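PDB 4H41: putative alpha-L-fucosidase from Bacteroides thetaiotaomicron, which probably removes alpha-L-fucose from host glycans, although its substrate is unproven, and folds as a TIM barrel. Local coordinates for residues B[270-275]-B[303-308]. Numbering follows the deposited sequence.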
loop_
_atom_site.group_PDB
_atom_site.type_symbol
_atom_site.label_atom_id
_atom_site.label_comp_id
_atom_site.label_asym_id
_atom_site.label_seq_id
_atom_site.Cartn_x
_atom_site.Cartn_y
_atom_site.Cartn_z
ATOM N N CYS B 270 -3.319 1.367 34.173
ATOM C CA CYS B 270 -2.308 1.725 33.191
ATOM C C CYS B 270 -2.307 0.686 32.093
ATOM O O CYS B 270 -1.895 -0.463 32.299
ATOM C CB CYS B 270 -0.939 1.834 33.866
ATOM S SG CYS B 270 0.315 2.542 32.798
ATOM N N TRP B 271 -2.864 1.055 30.960
ATOM C CA TRP B 271 -2.929 0.169 29.810
ATOM C C TRP B 271 -1.937 0.586 28.771
ATOM O O TRP B 271 -1.495 1.722 28.745
ATOM C CB TRP B 271 -4.333 0.219 29.188
ATOM C CG TRP B 271 -5.459 -0.359 30.014
ATOM C CD1 TRP B 271 -5.426 -0.740 31.332
ATOM C CD2 TRP B 271 -6.828 -0.448 29.606
ATOM N NE1 TRP B 271 -6.669 -1.147 31.734
ATOM C CE2 TRP B 271 -7.554 -0.984 30.690
ATOM C CE3 TRP B 271 -7.497 -0.222 28.385
ATOM C CZ2 TRP B 271 -8.930 -1.231 30.615
ATOM C CZ3 TRP B 271 -8.859 -0.499 28.304
ATOM C CH2 TRP B 271 -9.568 -0.955 29.420
ATOM N N THR B 272 -1.643 -0.314 27.848
ATOM C CA THR B 272 -0.864 0.037 26.661
ATOM C C THR B 272 -1.721 -0.234 25.423
ATOM O O THR B 272 -2.415 -1.251 25.361
ATOM C CB THR B 272 0.497 -0.655 26.559
ATOM O OG1 THR B 272 1.178 -0.083 25.439
ATOM C CG2 THR B 272 0.407 -2.165 26.390
ATOM N N ASN B 273 -1.699 0.695 24.468
ATOM C CA ASN B 273 -2.325 0.489 23.166
ATOM C C ASN B 273 -1.151 0.117 22.282
ATOM O O ASN B 273 -0.398 0.988 21.810
ATOM C CB ASN B 273 -3.106 1.697 22.683
ATOM C CG ASN B 273 -3.615 1.524 21.274
ATOM O OD1 ASN B 273 -3.350 0.524 20.618
ATOM N ND2 ASN B 273 -4.339 2.502 20.779
ATOM N N ALA B 274 -0.921 -1.188 22.182
ATOM C CA ALA B 274 0.192 -1.758 21.442
ATOM C C ALA B 274 -0.149 -1.809 19.974
ATOM O O ALA B 274 -0.878 -2.689 19.542
ATOM C CB ALA B 274 0.531 -3.143 21.964
ATOM N N GLU B 275 0.331 -0.831 19.223
ATOM C CA GLU B 275 0.051 -0.735 17.789
ATOM C C GLU B 275 0.611 -1.943 17.050
ATOM O O GLU B 275 1.798 -2.256 17.184
ATOM C CB GLU B 275 0.628 0.545 17.237
ATOM C CG GLU B 275 -0.062 1.764 17.830
ATOM C CD GLU B 275 0.461 3.103 17.348
ATOM O OE1 GLU B 275 1.589 3.135 16.803
ATOM O OE2 GLU B 275 -0.329 4.079 17.364
ATOM N N ALA B 303 7.243 -2.839 33.042
ATOM C CA ALA B 303 6.717 -1.677 33.773
ATOM C C ALA B 303 5.500 -2.017 34.630
ATOM O O ALA B 303 5.008 -1.146 35.332
ATOM C CB ALA B 303 6.372 -0.581 32.799
ATOM N N GLY B 304 5.001 -3.251 34.586
ATOM C CA GLY B 304 3.872 -3.645 35.409
ATOM C C GLY B 304 2.516 -3.170 34.912
ATOM O O GLY B 304 1.604 -2.979 35.704
ATOM N N TYR B 305 2.330 -3.052 33.599
ATOM C CA TYR B 305 1.057 -2.593 33.054
ATOM C C TYR B 305 -0.068 -3.583 33.311
ATOM O O TYR B 305 0.168 -4.778 33.402
ATOM C CB TYR B 305 1.198 -2.327 31.571
ATOM C CG TYR B 305 1.740 -0.969 31.228
ATOM C CD1 TYR B 305 2.788 -0.403 31.951
ATOM C CD2 TYR B 305 1.270 -0.277 30.123
ATOM C CE1 TYR B 305 3.264 0.871 31.653
ATOM C CE2 TYR B 305 1.786 0.963 29.772
ATOM C CZ TYR B 305 2.769 1.548 30.556
ATOM O OH TYR B 305 3.225 2.805 30.268
ATOM N N ASP B 306 -1.289 -3.085 33.410
ATOM C CA ASP B 306 -2.472 -3.867 33.756
ATOM C C ASP B 306 -3.066 -4.571 32.593
ATOM O O ASP B 306 -3.683 -5.588 32.810
ATOM C CB ASP B 306 -3.570 -2.948 34.376
ATOM C CG ASP B 306 -3.058 -2.169 35.549
ATOM O OD1 ASP B 306 -2.437 -2.782 36.427
ATOM O OD2 ASP B 306 -3.154 -0.933 35.523
ATOM N N LYS B 307 -3.045 -3.975 31.405
ATOM C CA LYS B 307 -3.660 -4.564 30.225
ATOM C C LYS B 307 -3.040 -4.060 28.960
ATOM O O LYS B 307 -2.582 -2.913 28.889
ATOM C CB LYS B 307 -5.182 -4.226 30.190
ATOM C CG LYS B 307 -6.034 -5.049 29.207
ATOM C CD LYS B 307 -7.503 -4.560 29.206
ATOM C CE LYS B 307 -8.480 -5.427 28.433
ATOM N NZ LYS B 307 -8.571 -6.803 28.967
ATOM N N ALA B 308 -3.013 -4.920 27.932
ATOM C CA ALA B 308 -2.580 -4.498 26.594
ATOM C C ALA B 308 -3.763 -4.639 25.655
ATOM O O ALA B 308 -4.426 -5.677 25.615
ATOM C CB ALA B 308 -1.397 -5.296 26.089
#
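Y305 meets C270 where the chain leaves helix 290-302 and turns back to the barrel wall. G304 is the first residue past the helix to leave helical geometry; its positive phi and two bonds back into the last turn make a Schellman motif. The SG of C270 sits over the centre of the Y305 ring, 3.5 Å from its centroid and 14° off the ring normal, a sulfur-aromatic contact. The sulfur gets there because it stands anti to the backbone N (chi1 -170°). CB of T272 packs obliquely on the same ring, 3.7 Å from CD2 of Y305. F256 on helix 252-266 also meets this ring.

D306 grips C270 twice. Its OD2 accepts a nearly straight hydrogen bond (171°) from the backbone N-H of C270, 2.7 Å from N to OD2. Its own N-H gives a hydrogen bond to the carbonyl O of C270, 2.9 Å from N to O.

K307 runs alongside W271, both side chains pointing the same way. CB of K307 lies over the face of the five-membered ring, 3.7 Å from its centroid, a CH-pi contact. CD follows over the six-membered ring, offset toward the rim. NZ forms a salt bridge with D69 and a hydrogen bond with T35, while NE1 of W271 bonds Q269. A leucine in place of W271 would probably leave the K307 chain without the flat surface it rests on, and OE1 of Q269 without this donor. The O of K307 accepts a hydrogen bond from the N-H of T272, 3.0 Å from N to O.

At A308 the methyl touches CG2 of T272 at 3.6 Å, on the sheet face that turns toward helix 290-302.

The contact closes a parallel beta-alpha-beta unit, joining strands 269-273 and 307-310 of the eight-stranded barrel. D306 holds both polar backbone atoms of C270, whereas K307 N is buried with no hydrogen-bond partner in the model.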